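Local structure of P35 antigen (4ALY) at residues D81-I86 and N208-L213; S138-E143 and S215-W220; E182-K187 and D266-T271; A186-V191 and N273-I278. The protein is an outer surface lipoprotein of Borrelia burgdorferi, the agent of Lyme disease, and is critical for infection after a tick bite. All coordinates share one frame; numbering follows the deposited sequence.

Interaction 1: residues D81-I86 and N208-L213; sequences DRSENI and NDFEKL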
loop_
_atom_site.group_PDB
_atom_site.type_symbol
_atom_site.label_atom_id
_atom_site.label_comp_id
_atom_site.label_asym_id
_atom_site.label_seq_id
_atom_site.Cartn_x
_atom_site.Cartn_y
_atom_site.Cartn_z
ATOM N N ASP A 81 -5.366 -19.620 1.138
ATOM C CA ASP A 81 -4.439 -19.283 2.192
ATOM C C ASP A 81 -3.948 -17.808 2.038
ATOM O O ASP A 81 -4.131 -17.025 2.968
ATOM C CB ASP A 81 -3.246 -20.258 2.278
ATOM C CG ASP A 81 -3.665 -21.705 2.580
ATOM O OD1 ASP A 81 -4.861 -21.965 2.947
ATOM O OD2 ASP A 81 -2.789 -22.594 2.400
ATOM N N ARG A 82 -3.358 -17.452 0.878
ATOM C CA ARG A 82 -2.978 -16.093 0.554
ATOM C C ARG A 82 -4.080 -15.035 0.855
ATOM O O ARG A 82 -3.791 -14.056 1.555
ATOM C CB ARG A 82 -2.378 -15.979 -0.856
ATOM C CG ARG A 82 -0.890 -16.352 -0.897
ATOM C CD ARG A 82 -0.260 -16.425 -2.306
ATOM N NE ARG A 82 0.496 -15.200 -2.647
ATOM C CZ ARG A 82 1.803 -15.148 -2.929
ATOM N NH1 ARG A 82 2.514 -16.268 -2.943
ATOM N NH2 ARG A 82 2.391 -13.982 -3.214
ATOM N N SER A 83 -5.324 -15.272 0.428
ATOM C CA SER A 83 -6.494 -14.388 0.759
ATOM C C SER A 83 -6.884 -14.357 2.250
ATOM O O SER A 83 -7.303 -13.320 2.794
ATOM C CB SER A 83 -7.769 -14.786 -0.016
ATOM O OG SER A 83 -7.590 -14.701 -1.406
ATOM N N GLU A 84 -6.775 -15.506 2.902
ATOM C CA GLU A 84 -7.083 -15.600 4.314
ATOM C C GLU A 84 -6.022 -14.818 5.044
ATOM O O GLU A 84 -6.379 -13.956 5.815
ATOM C CB GLU A 84 -7.104 -17.056 4.806
ATOM C CG GLU A 84 -7.950 -17.255 6.035
ATOM C CD GLU A 84 -9.423 -16.981 5.774
ATOM O OE1 GLU A 84 -9.984 -17.630 4.857
ATOM O OE2 GLU A 84 -10.016 -16.133 6.496
ATOM N N ASN A 85 -4.742 -15.101 4.780
ATOM C CA ASN A 85 -3.621 -14.416 5.437
ATOM C C ASN A 85 -3.683 -12.848 5.380
ATOM O O ASN A 85 -3.450 -12.169 6.405
ATOM C CB ASN A 85 -2.296 -14.974 4.961
ATOM C CG ASN A 85 -1.109 -14.435 5.732
ATOM O OD1 ASN A 85 -1.063 -14.484 6.974
ATOM N ND2 ASN A 85 -0.111 -13.934 5.001
ATOM N N ILE A 86 -4.134 -12.296 4.248
ATOM C CA ILE A 86 -4.221 -10.872 4.102
ATOM C C ILE A 86 -5.332 -10.272 4.931
ATOM O O ILE A 86 -5.134 -9.218 5.567
ATOM C CB ILE A 86 -4.277 -10.481 2.620
ATOM C CG1 ILE A 86 -2.866 -10.654 2.046
ATOM C CG2 ILE A 86 -4.795 -9.062 2.401
ATOM C CD1 ILE A 86 -2.859 -10.664 0.534
ATOM N N ASN A 208 -1.421 -15.752 -9.910
ATOM C CA ASN A 208 -0.365 -14.873 -10.397
ATOM C C ASN A 208 -0.607 -13.397 -10.012
ATOM O O ASN A 208 0.336 -12.675 -9.714
ATOM C CB ASN A 208 -0.161 -15.054 -11.904
ATOM C CG ASN A 208 0.508 -16.396 -12.240
ATOM O OD1 ASN A 208 1.432 -16.839 -11.541
ATOM N ND2 ASN A 208 0.042 -17.052 -13.293
ATOM N N ASP A 209 -1.863 -12.955 -10.013
ATOM C CA ASP A 209 -2.167 -11.622 -9.552
ATOM C C ASP A 209 -1.572 -11.367 -8.138
ATOM O O ASP A 209 -0.884 -10.367 -7.923
ATOM C CB ASP A 209 -3.663 -11.385 -9.649
ATOM C CG ASP A 209 -4.120 -11.138 -11.122
ATOM O OD1 ASP A 209 -3.246 -11.167 -12.026
ATOM O OD2 ASP A 209 -5.335 -10.867 -11.378
ATOM N N PHE A 210 -1.746 -12.309 -7.211
ATOM C CA PHE A 210 -1.131 -12.207 -5.877
ATOM C C PHE A 210 0.351 -11.995 -5.922
ATOM O O PHE A 210 0.889 -11.217 -5.146
ATOM C CB PHE A 210 -1.464 -13.393 -4.948
ATOM C CG PHE A 210 -2.782 -13.236 -4.279
ATOM C CD1 PHE A 210 -3.102 -11.999 -3.644
ATOM C CD2 PHE A 210 -3.742 -14.244 -4.329
ATOM C CE1 PHE A 210 -4.347 -11.791 -3.036
ATOM C CE2 PHE A 210 -4.992 -14.042 -3.745
ATOM C CZ PHE A 210 -5.301 -12.827 -3.094
ATOM N N GLU A 211 1.003 -12.672 -6.845
ATOM C CA GLU A 211 2.436 -12.544 -7.010
ATOM C C GLU A 211 2.913 -11.193 -7.445
ATOM O O GLU A 211 3.977 -10.744 -7.009
ATOM C CB GLU A 211 2.915 -13.571 -8.015
ATOM C CG GLU A 211 3.818 -14.597 -7.366
ATOM C CD GLU A 211 3.675 -15.986 -7.959
ATOM O OE1 GLU A 211 3.139 -16.155 -9.085
ATOM O OE2 GLU A 211 4.108 -16.925 -7.268
ATOM N N LYS A 212 2.176 -10.553 -8.343
ATOM C CA LYS A 212 2.553 -9.219 -8.776
ATOM C C LYS A 212 2.278 -8.208 -7.670
ATOM O O LYS A 212 3.097 -7.337 -7.391
ATOM C CB LYS A 212 1.883 -8.849 -10.101
ATOM C CG LYS A 212 2.644 -9.451 -11.271
ATOM C CD LYS A 212 1.723 -9.690 -12.445
ATOM C CE LYS A 212 1.938 -11.056 -13.065
ATOM N NZ LYS A 212 0.692 -11.240 -13.830
ATOM N N LEU A 213 1.141 -8.373 -7.021
ATOM C CA LEU A 213 0.839 -7.599 -5.846
ATOM C C LEU A 213 1.938 -7.635 -4.794
ATOM O O LEU A 213 2.345 -6.557 -4.337
ATOM C CB LEU A 213 -0.482 -8.053 -5.266
ATOM C CG LEU A 213 -1.675 -7.100 -5.341
ATOM C CD1 LEU A 213 -1.593 -5.956 -6.335
ATOM C CD2 LEU A 213 -2.974 -7.905 -5.397
#
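The aromatic contact centres on Phe210, whose ring is met by Arg82, Ser83 and Ile86 of segment 81-86. Methylene CB of Arg82 lies 4.1 Å above one face of the ring, displaced toward its rim, near CD2. Farther out, the Arg82 chain runs past the ring in the opposite sense and bends at its third torsion (chi3 99°), which brings NE to 3.5 Å from Phe210 CB. The guanidinium therefore sits by the root of the Phe210 side chain, its plane tilted 30° from the ring. On the apolar side, Ile86 CD1 approaches Phe210 CE1 at 4.0 Å.

Both segments are interior turns of long helices, 70-95 and 200-233, in the all-helical fold of this Borrelia surface-lipoprotein family. Their local axes pass 11.5 Å apart and diverge by 44°, a spacing bridged by the long side chains. Helix 163-189 adds Ile188 against Ser83 and Ser185 against Ile86.

The polar groups meet differently. Ser83 OG lies near the ring plane, at the edge, 3.4 Å from Phe210 CZ; it is hydrogen-bonded to Ile79 O one turn back in its own helix. Arg82 NH2 lies 3.7 Å from Phe210 O, and Arg82 NH1 stays 4.7 Å from Glu211 OE2, so any attraction between the opposite charges acts without direct contact of their charged atoms.

Interaction 2: residues S138-E143 and S215-W220; sequences SLNFNE and SLKEKW. With SO4 (sulfate ion), chain D.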
loop_
_atom_site.group_PDB
_atom_site.type_symbol
_atom_site.label_atom_id
_atom_site.label_comp_id
_atom_site.label_asym_id
_atom_site.label_seq_id
_atom_site.Cartn_x
_atom_site.Cartn_y
_atom_site.Cartn_z
ATOM N N SER A 138 0.964 -1.448 4.943
ATOM C CA SER A 138 1.671 -1.524 3.665
ATOM C C SER A 138 3.144 -1.555 3.919
ATOM O O SER A 138 3.962 -1.858 3.034
ATOM C CB SER A 138 1.266 -0.368 2.728
ATOM O OG SER A 138 1.985 0.830 2.989
ATOM N N LEU A 139 3.497 -1.183 5.134
ATOM C CA LEU A 139 4.899 -1.206 5.554
ATOM C C LEU A 139 5.000 -2.341 6.619
ATOM O O LEU A 139 5.792 -2.239 7.586
ATOM C CB LEU A 139 5.289 0.202 6.128
ATOM C CG LEU A 139 5.511 1.352 5.130
ATOM C CD1 LEU A 139 5.380 2.830 5.634
ATOM C CD2 LEU A 139 6.834 1.101 4.425
ATOM N N ASN A 140 4.125 -3.354 6.488
ATOM C CA ASN A 140 4.145 -4.504 7.427
ATOM C C ASN A 140 3.938 -4.165 8.909
ATOM O O ASN A 140 4.304 -4.915 9.782
ATOM C CB ASN A 140 5.451 -5.329 7.248
ATOM C CG ASN A 140 5.507 -6.062 5.903
ATOM O OD1 ASN A 140 4.511 -6.239 5.230
ATOM N ND2 ASN A 140 6.666 -6.471 5.523
ATOM N N PHE A 141 3.387 -2.998 9.177
ATOM C CA PHE A 141 3.117 -2.530 10.550
ATOM C C PHE A 141 4.387 -2.583 11.388
ATOM O O PHE A 141 4.401 -2.865 12.575
ATOM C CB PHE A 141 1.918 -3.236 11.248
ATOM C CG PHE A 141 1.015 -2.264 11.959
ATOM C CD1 PHE A 141 1.369 -1.759 13.192
ATOM C CD2 PHE A 141 -0.176 -1.778 11.331
ATOM C CE1 PHE A 141 0.562 -0.829 13.821
ATOM C CE2 PHE A 141 -0.957 -0.841 11.953
ATOM C CZ PHE A 141 -0.609 -0.383 13.207
ATOM N N ASN A 142 5.480 -2.243 10.746
ATOM C CA ASN A 142 6.689 -2.140 11.461
ATOM C C ASN A 142 6.766 -0.762 11.968
ATOM O O ASN A 142 7.245 0.142 11.253
ATOM C CB ASN A 142 7.833 -2.334 10.522
ATOM C CG ASN A 142 9.134 -2.228 11.226
ATOM O OD1 ASN A 142 9.350 -1.352 12.089
ATOM N ND2 ASN A 142 10.010 -3.101 10.879
ATOM N N GLU A 143 6.348 -0.588 13.215
ATOM C CA GLU A 143 6.189 0.761 13.742
ATOM C C GLU A 143 7.490 1.560 13.707
ATOM O O GLU A 143 7.451 2.788 13.708
ATOM C CB GLU A 143 5.573 0.698 15.125
ATOM C CG GLU A 143 4.239 -0.064 15.126
ATOM C CD GLU A 143 3.657 -0.255 16.512
ATOM O OE1 GLU A 143 4.193 0.285 17.500
ATOM O OE2 GLU A 143 2.657 -0.975 16.639
ATOM N N SER A 215 4.959 -8.336 -5.293
ATOM C CA SER A 215 6.181 -7.775 -5.831
ATOM C C SER A 215 6.120 -6.214 -5.884
ATOM O O SER A 215 7.150 -5.535 -5.791
ATOM C CB SER A 215 6.487 -8.457 -7.165
ATOM O OG SER A 215 7.041 -7.563 -8.073
ATOM N N LEU A 216 4.902 -5.670 -6.002
ATOM C CA LEU A 216 4.686 -4.233 -5.862
ATOM C C LEU A 216 4.933 -3.758 -4.413
ATOM O O LEU A 216 5.660 -2.787 -4.190
ATOM C CB LEU A 216 3.270 -3.910 -6.257
ATOM C CG LEU A 216 2.876 -3.812 -7.722
ATOM C CD1 LEU A 216 1.351 -3.796 -7.759
ATOM C CD2 LEU A 216 3.382 -2.503 -8.308
ATOM N N LYS A 217 4.359 -4.469 -3.432
ATOM C CA LYS A 217 4.615 -4.188 -2.002
ATOM C C LYS A 217 6.095 -4.274 -1.699
ATOM O O LYS A 217 6.652 -3.408 -0.996
ATOM C CB LYS A 217 3.902 -5.191 -1.111
ATOM C CG LYS A 217 4.025 -4.842 0.364
ATOM C CD LYS A 217 2.966 -5.509 1.212
ATOM C CE LYS A 217 3.111 -5.114 2.681
ATOM N NZ LYS A 217 1.860 -5.604 3.354
ATOM N N GLU A 218 6.743 -5.318 -2.204
ATOM C CA GLU A 218 8.144 -5.589 -1.843
ATOM C C GLU A 218 9.053 -4.477 -2.314
ATOM O O GLU A 218 10.024 -4.155 -1.670
ATOM C CB GLU A 218 8.607 -6.914 -2.450
ATOM C CG GLU A 218 9.835 -7.455 -1.790
ATOM C CD GLU A 218 9.551 -7.793 -0.349
ATOM O OE1 GLU A 218 8.451 -8.383 -0.106
ATOM O OE2 GLU A 218 10.408 -7.436 0.514
ATOM N N LYS A 219 8.728 -3.866 -3.442
ATOM C CA LYS A 219 9.586 -2.833 -3.951
ATOM C C LYS A 219 9.308 -1.526 -3.186
ATOM O O LYS A 219 10.205 -0.717 -2.992
ATOM C CB LYS A 219 9.369 -2.680 -5.455
ATOM C CG LYS A 219 10.476 -1.876 -6.087
ATOM C CD LYS A 219 10.012 -1.270 -7.383
ATOM C CE LYS A 219 11.144 -0.433 -7.990
ATOM N NZ LYS A 219 10.582 0.257 -9.180
ATOM N N TRP A 220 8.067 -1.343 -2.736
ATOM C CA TRP A 220 7.689 -0.247 -1.814
ATOM C C TRP A 220 8.410 -0.415 -0.506
ATOM O O TRP A 220 8.909 0.546 0.066
ATOM C CB TRP A 220 6.177 -0.227 -1.636
ATOM C CG TRP A 220 5.607 0.582 -0.497
ATOM C CD1 TRP A 220 4.918 0.110 0.598
ATOM C CD2 TRP A 220 5.615 2.055 -0.331
ATOM N NE1 TRP A 220 4.501 1.149 1.400
ATOM C CE2 TRP A 220 4.919 2.330 0.911
ATOM C CE3 TRP A 220 6.124 3.137 -1.079
ATOM C CZ2 TRP A 220 4.726 3.641 1.378
ATOM C CZ3 TRP A 220 5.930 4.457 -0.601
ATOM C CH2 TRP A 220 5.270 4.699 0.603
HETATM S S SO4 D . 9.157 -6.645 8.633
HETATM O O1 SO4 D . 8.511 -6.153 9.876
HETATM O O2 SO4 D . 9.619 -5.508 7.773
HETATM O O3 SO4 D . 8.191 -7.497 7.902
HETATM O O4 SO4 D . 10.304 -7.497 9.017
#
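Trp220 and Ser138 are brought together by their first torsions: the indole extends with CG anti to its main-chain nitrogen, while Ser138 OG takes the position between backbone N and carbonyl carbon (chi1 83°). The serine belongs to a helix end built as a Schellman motif, in which Asn140, with positive phi, is the C-prime residue, Phe141 N reaches Tyr136 O and Asn140 N reaches Thr137 O. Asn142 then serves as N-cap of helix 143-157.

Trp220 NE1 donates to Ser138 OG over 3.0 Å. The bond is bent, with an N-H...O angle of 144°, and the oxygen is tilted 27° out of the ring plane. OG is also hydrogen-bonded to Leu135 O, so the buried hydroxyl is gripped from both the indole and its own helix. Beside it, methyl CD2 of Leu139 comes within 3.8 Å of NE1, covering the same polar corner with carbon.

Lys217, extended from CB to NZ, reaches the turn and crosses the Asn140 side chain obliquely. Its CE lies 3.4 Å from Ser138 O and 3.1 Å from Asn140 OD1, and its NZ is held by hydrogen bonds to Gln178 OE1 and Thr137 O, the latter a carbonyl of the ending helix. The Asn140 amide has a second neighbour in a sulfate ion, probably from the crystallisation liquor: ND2 makes a weak hydrogen bond of 3.0 Å to its O3.

Interaction 3: residues E182-K187 and D266-T271; sequences EEISAK and DLVNTT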
loop_
_atom_site.group_PDB
_atom_site.type_symbol
_atom_site.label_atom_id
_atom_site.label_comp_id
_atom_site.label_asym_id
_atom_site.label_seq_id
_atom_site.Cartn_x
_atom_site.Cartn_y
_atom_site.Cartn_z
ATOM N N GLU A 182 -6.285 -6.113 -0.307
ATOM C CA GLU A 182 -7.360 -6.452 0.608
ATOM C C GLU A 182 -8.725 -6.458 -0.093
ATOM O O GLU A 182 -9.635 -7.168 0.332
ATOM C CB GLU A 182 -7.361 -5.529 1.846
ATOM C CG GLU A 182 -6.008 -5.532 2.517
ATOM C CD GLU A 182 -5.947 -4.818 3.851
ATOM O OE1 GLU A 182 -6.906 -4.085 4.192
ATOM O OE2 GLU A 182 -4.900 -4.989 4.539
ATOM N N GLU A 183 -8.889 -5.673 -1.145
ATOM C CA GLU A 183 -10.146 -5.685 -1.877
ATOM C C GLU A 183 -10.230 -7.030 -2.601
ATOM O O GLU A 183 -11.284 -7.728 -2.578
ATOM C CB GLU A 183 -10.141 -4.620 -2.947
ATOM C CG GLU A 183 -10.487 -3.224 -2.505
ATOM C CD GLU A 183 -10.528 -2.290 -3.697
ATOM O OE1 GLU A 183 -11.253 -2.593 -4.678
ATOM O OE2 GLU A 183 -9.828 -1.285 -3.687
ATOM N N ILE A 184 -9.116 -7.378 -3.236
ATOM C CA ILE A 184 -8.982 -8.625 -3.970
ATOM C C ILE A 184 -9.136 -9.838 -3.030
ATOM O O ILE A 184 -9.795 -10.760 -3.411
ATOM C CB ILE A 184 -7.682 -8.658 -4.818
ATOM C CG1 ILE A 184 -7.894 -7.910 -6.126
ATOM C CG2 ILE A 184 -7.144 -10.082 -5.050
ATOM C CD1 ILE A 184 -6.602 -7.363 -6.675
ATOM N N SER A 185 -8.580 -9.830 -1.814
ATOM C CA SER A 185 -8.782 -10.963 -0.928
ATOM C C SER A 185 -10.234 -11.080 -0.464
ATOM O O SER A 185 -10.730 -12.186 -0.291
ATOM C CB SER A 185 -7.840 -10.930 0.265
ATOM O OG SER A 185 -6.504 -10.901 -0.146
ATOM N N ALA A 186 -10.905 -9.943 -0.264
ATOM C CA ALA A 186 -12.305 -9.922 0.152
ATOM C C ALA A 186 -13.190 -10.386 -1.002
ATOM O O ALA A 186 -14.110 -11.180 -0.781
ATOM C CB ALA A 186 -12.732 -8.528 0.654
ATOM N N LYS A 187 -12.910 -9.896 -2.218
ATOM C CA LYS A 187 -13.567 -10.416 -3.418
ATOM C C LYS A 187 -13.540 -11.944 -3.514
ATOM O O LYS A 187 -14.576 -12.562 -3.692
ATOM C CB LYS A 187 -13.008 -9.770 -4.692
ATOM C CG LYS A 187 -13.704 -8.453 -4.975
ATOM C CD LYS A 187 -13.085 -7.670 -6.113
ATOM C CE LYS A 187 -14.113 -6.583 -6.436
ATOM N NZ LYS A 187 -13.585 -5.375 -7.120
ATOM N N ASP A 266 -5.785 -2.728 -13.270
ATOM C CA ASP A 266 -5.839 -3.952 -14.070
ATOM C C ASP A 266 -6.058 -5.199 -13.213
ATOM O O ASP A 266 -6.710 -6.129 -13.645
ATOM C CB ASP A 266 -4.603 -4.110 -14.975
ATOM C CG ASP A 266 -4.501 -2.993 -16.060
ATOM O OD1 ASP A 266 -5.526 -2.375 -16.395
ATOM O OD2 ASP A 266 -3.385 -2.713 -16.564
ATOM N N LEU A 267 -5.510 -5.211 -12.011
ATOM C CA LEU A 267 -5.585 -6.368 -11.135
ATOM C C LEU A 267 -6.921 -6.455 -10.391
ATOM O O LEU A 267 -7.486 -7.554 -10.208
ATOM C CB LEU A 267 -4.434 -6.325 -10.151
ATOM C CG LEU A 267 -3.059 -6.598 -10.750
ATOM C CD1 LEU A 267 -2.049 -6.353 -9.656
ATOM C CD2 LEU A 267 -2.852 -8.011 -11.288
ATOM N N VAL A 268 -7.451 -5.304 -9.977
ATOM C CA VAL A 268 -8.796 -5.278 -9.438
ATOM C C VAL A 268 -9.863 -5.703 -10.489
ATOM O O VAL A 268 -10.652 -6.620 -10.242
ATOM C CB VAL A 268 -9.128 -3.916 -8.797
ATOM C CG1 VAL A 268 -10.614 -3.879 -8.436
ATOM C CG2 VAL A 268 -8.222 -3.633 -7.559
ATOM N N ASN A 269 -9.878 -5.046 -11.646
ATOM C CA ASN A 269 -10.820 -5.385 -12.706
ATOM C C ASN A 269 -10.748 -6.859 -13.089
ATOM O O ASN A 269 -11.768 -7.537 -13.096
ATOM C CB ASN A 269 -10.655 -4.502 -13.960
ATOM C CG ASN A 269 -11.030 -3.034 -13.723
ATOM O OD1 ASN A 269 -10.713 -2.193 -14.559
ATOM N ND2 ASN A 269 -11.701 -2.717 -12.615
ATOM N N THR A 270 -9.558 -7.357 -13.391
ATOM C CA THR A 270 -9.392 -8.782 -13.687
ATOM C C THR A 270 -10.060 -9.729 -12.649
ATOM O O THR A 270 -10.681 -10.755 -13.002
ATOM C CB THR A 270 -7.914 -9.081 -13.853
ATOM O OG1 THR A 270 -7.475 -8.337 -14.981
ATOM C CG2 THR A 270 -7.617 -10.582 -14.079
ATOM N N THR A 271 -9.970 -9.347 -11.380
ATOM C CA THR A 271 -10.474 -10.158 -10.319
ATOM C C THR A 271 -11.982 -10.170 -10.377
ATOM O O THR A 271 -12.603 -11.223 -10.185
ATOM C CB THR A 271 -9.992 -9.616 -8.963
ATOM O OG1 THR A 271 -8.557 -9.616 -8.953
ATOM C CG2 THR A 271 -10.504 -10.475 -7.855
#
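The flat group that touches across this contact is the carboxylate of Glu183, and its role is marginal: OE1 lies 4.0 Å from Val268 CG1, the two side chains crossing at about a right angle. The same methyl is met by Lys187 NZ at 3.6 Å, so Val268 is bordered by both charged residues; the ammonium group itself is hydrogen-bonded to Thr272 OG1.

Beside this charged pair, toward Leu267 and Thr271, lies Ile184. Its CG1, anti to the carbonyl carbon (chi1 -82°), comes to 3.4 Å from Thr271 OG1, and CD1 continues to 3.6 Å from Leu267 O and to 4.2 Å from Val268 CG2. These are turns of helices 163-189 and 254-275, which run side by side in the same direction: the local axes are 10.0 Å apart and inclined by only 8°, consistent with a parallel pair in a helical bundle.

The hydroxyl of Thr271, although it faces Ile184, is satisfied within its own helix. OG1 donates to Leu267 O over 2.6 Å, almost in line with the carbonyl bond, and that oxygen also accepts from Thr271 N. Thr271 CG2 is shared between two side chains, touching Ile184 CG1 and lying 4.1 Å from Lys187 CB.

Interaction 4: residues A186-V191 and N273-I278; sequences AKILNV and NILAPI
Leu275 projects from segment 273-278 toward segment 186-191 with its two methyls divided between neighbours. CD1 rests against the last turn of helix 163-189, 3.7 Å from Lys187 O and 4.1 Å from Ile188 CG1. Ile188 starts out from its backbone in the direction away from the other segment, yet its CG1 still reaches Leu275 CD1, the two side chains crossing at a slant, so Ile188 touches with its flank. Its other neighbours include Leu206 and Phe210 of helix 200-233.

CD2 of Leu275 faces Val191, two residues past the end of helix 163-189, where the chain has left helical geometry. Val191 CG2 is 4.1 Å from that methyl and 4.0 Å from Ile278 CD1, and so is shared by the two partners. Against Ile278 the side chains cross at about a right angle. The isoleucine reaches this point because CG1 stands between backbone N and carbonyl carbon (chi1 56°), with an extended second torsion carrying CD1 forward. The other valine methyl, CG1, lies 3.8 Å from Ile278 O, a carbonyl that is hydrogen-bonded to Lys194 NZ.

The C-terminal end of helix 163-189 and the chain just after it thus meet the end of helix 254-275 and the residues that follow, through branched aliphatic groups. No hydrogen bond spans the two segments, which implies that their cohesion rests on burial of methyl groups and on van der Waals fit.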
loop_
_atom_site.group_PDB
_atom_site.type_symbol
_atom_site.label_atom_id
_atom_site.label_comp_id
_atom_site.label_asym_id
_atom_site.label_seq_id
_atom_site.Cartn_x
_atom_site.Cartn_y
_atom_site.Cartn_z
ATOM N N ALA A 186 -10.905 -9.943 -0.264
ATOM C CA ALA A 186 -12.305 -9.922 0.152
ATOM C C ALA A 186 -13.190 -10.386 -1.002
ATOM O O ALA A 186 -14.110 -11.180 -0.781
ATOM C CB ALA A 186 -12.732 -8.528 0.654
ATOM N N LYS A 187 -12.910 -9.896 -2.218
ATOM C CA LYS A 187 -13.567 -10.416 -3.418
ATOM C C LYS A 187 -13.540 -11.944 -3.514
ATOM O O LYS A 187 -14.576 -12.562 -3.692
ATOM C CB LYS A 187 -13.008 -9.770 -4.692
ATOM C CG LYS A 187 -13.704 -8.453 -4.975
ATOM C CD LYS A 187 -13.085 -7.670 -6.113
ATOM C CE LYS A 187 -14.113 -6.583 -6.436
ATOM N NZ LYS A 187 -13.585 -5.375 -7.120
ATOM N N ILE A 188 -12.354 -12.532 -3.383
ATOM C CA ILE A 188 -12.143 -13.965 -3.573
ATOM C C ILE A 188 -12.848 -14.766 -2.487
ATOM O O ILE A 188 -13.581 -15.708 -2.804
ATOM C CB ILE A 188 -10.627 -14.336 -3.573
ATOM C CG1 ILE A 188 -9.942 -13.815 -4.839
ATOM C CG2 ILE A 188 -10.400 -15.842 -3.321
ATOM C CD1 ILE A 188 -8.470 -14.152 -4.888
ATOM N N LEU A 189 -12.608 -14.412 -1.219
ATOM C CA LEU A 189 -13.248 -15.068 -0.063
ATOM C C LEU A 189 -14.770 -14.922 -0.048
ATOM O O LEU A 189 -15.481 -15.784 0.469
ATOM C CB LEU A 189 -12.679 -14.543 1.240
ATOM C CG LEU A 189 -11.224 -14.776 1.626
ATOM C CD1 LEU A 189 -10.964 -13.928 2.869
ATOM C CD2 LEU A 189 -10.893 -16.243 1.913
ATOM N N ASN A 190 -15.283 -13.852 -0.635
ATOM C CA ASN A 190 -16.738 -13.705 -0.734
ATOM C C ASN A 190 -17.388 -14.699 -1.715
ATOM O O ASN A 190 -18.617 -14.714 -1.865
ATOM C CB ASN A 190 -17.147 -12.282 -1.083
ATOM C CG ASN A 190 -18.494 -11.918 -0.488
ATOM O OD1 ASN A 190 -19.398 -11.453 -1.191
ATOM N ND2 ASN A 190 -18.642 -12.139 0.826
ATOM N N VAL A 191 -16.555 -15.511 -2.379
ATOM C CA VAL A 191 -17.033 -16.556 -3.275
ATOM C C VAL A 191 -16.211 -17.792 -3.078
ATOM O O VAL A 191 -16.025 -18.561 -4.005
ATOM C CB VAL A 191 -17.109 -16.138 -4.771
ATOM C CG1 VAL A 191 -18.248 -15.142 -4.988
ATOM C CG2 VAL A 191 -15.779 -15.601 -5.318
ATOM N N ASN A 273 -13.735 -9.650 -13.032
ATOM C CA ASN A 273 -14.084 -10.284 -14.319
ATOM C C ASN A 273 -14.009 -11.798 -14.125
ATOM O O ASN A 273 -14.996 -12.495 -14.320
ATOM C CB ASN A 273 -13.113 -9.920 -15.467
ATOM C CG ASN A 273 -13.138 -8.440 -15.879
ATOM O OD1 ASN A 273 -14.084 -7.692 -15.644
ATOM N ND2 ASN A 273 -12.067 -8.028 -16.538
ATOM N N ILE A 274 -12.861 -12.301 -13.681
ATOM C CA ILE A 274 -12.764 -13.723 -13.347
ATOM C C ILE A 274 -13.847 -14.204 -12.376
ATOM O O ILE A 274 -14.263 -15.344 -12.466
ATOM C CB ILE A 274 -11.386 -14.113 -12.802
ATOM C CG1 ILE A 274 -10.315 -13.954 -13.881
ATOM C CG2 ILE A 274 -11.416 -15.548 -12.273
ATOM C CD1 ILE A 274 -8.906 -13.810 -13.323
ATOM N N LEU A 275 -14.323 -13.336 -11.476
ATOM C CA LEU A 275 -15.290 -13.750 -10.419
ATOM C C LEU A 275 -16.795 -13.482 -10.731
ATOM O O LEU A 275 -17.688 -14.093 -10.134
ATOM C CB LEU A 275 -14.875 -13.171 -9.033
ATOM C CG LEU A 275 -13.472 -13.515 -8.465
ATOM C CD1 LEU A 275 -13.246 -12.873 -7.105
ATOM C CD2 LEU A 275 -13.193 -15.020 -8.410
ATOM N N ALA A 276 -17.067 -12.556 -11.652
ATOM C CA ALA A 276 -18.436 -12.321 -12.149
ATOM C C ALA A 276 -19.216 -13.643 -12.393
ATOM O O ALA A 276 -20.310 -13.803 -11.841
ATOM C CB ALA A 276 -18.417 -11.436 -13.401
ATOM N N PRO A 277 -18.636 -14.619 -13.149
ATOM C CA PRO A 277 -19.468 -15.802 -13.420
ATOM C C PRO A 277 -19.837 -16.687 -12.202
ATOM O O PRO A 277 -20.683 -17.557 -12.354
ATOM C CB PRO A 277 -18.638 -16.591 -14.463
ATOM C CG PRO A 277 -17.675 -15.588 -15.027
ATOM C CD PRO A 277 -17.330 -14.752 -13.827
ATOM N N ILE A 278 -19.245 -16.466 -11.022
ATOM C CA ILE A 278 -19.576 -17.281 -9.820
ATOM C C ILE A 278 -20.234 -16.456 -8.680
ATOM O O ILE A 278 -20.360 -16.927 -7.540
ATOM C CB ILE A 278 -18.368 -18.138 -9.306
ATOM C CG1 ILE A 278 -17.134 -17.260 -9.005
ATOM C CG2 ILE A 278 -18.029 -19.254 -10.294
ATOM C CD1 ILE A 278 -15.892 -18.016 -8.561
#

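In the fold
From the N terminus, interaction 1 closes the first long loop, joining helix 70-95 to helix 200-233 across 122 residues. Interaction 2 starts within that loop, after helix 129-137, and ends just beyond it on the same helix 200-233, so the two cross. Interactions 3 and 4 both leave helix 163-189, sharing Ala186 and Lys187, and reach helix 254-275; each crosses interactions 1 and 2. Their centres lie 8 Å apart, successive along one helix pair. Interaction 1 touches both, through Asp209 and Leu213 on Leu267 and through Ser83 on Ile188. Interaction 2 touches neither, its centre about 25 Å from that of interaction 4, but helix 200-233 links it to interaction 1.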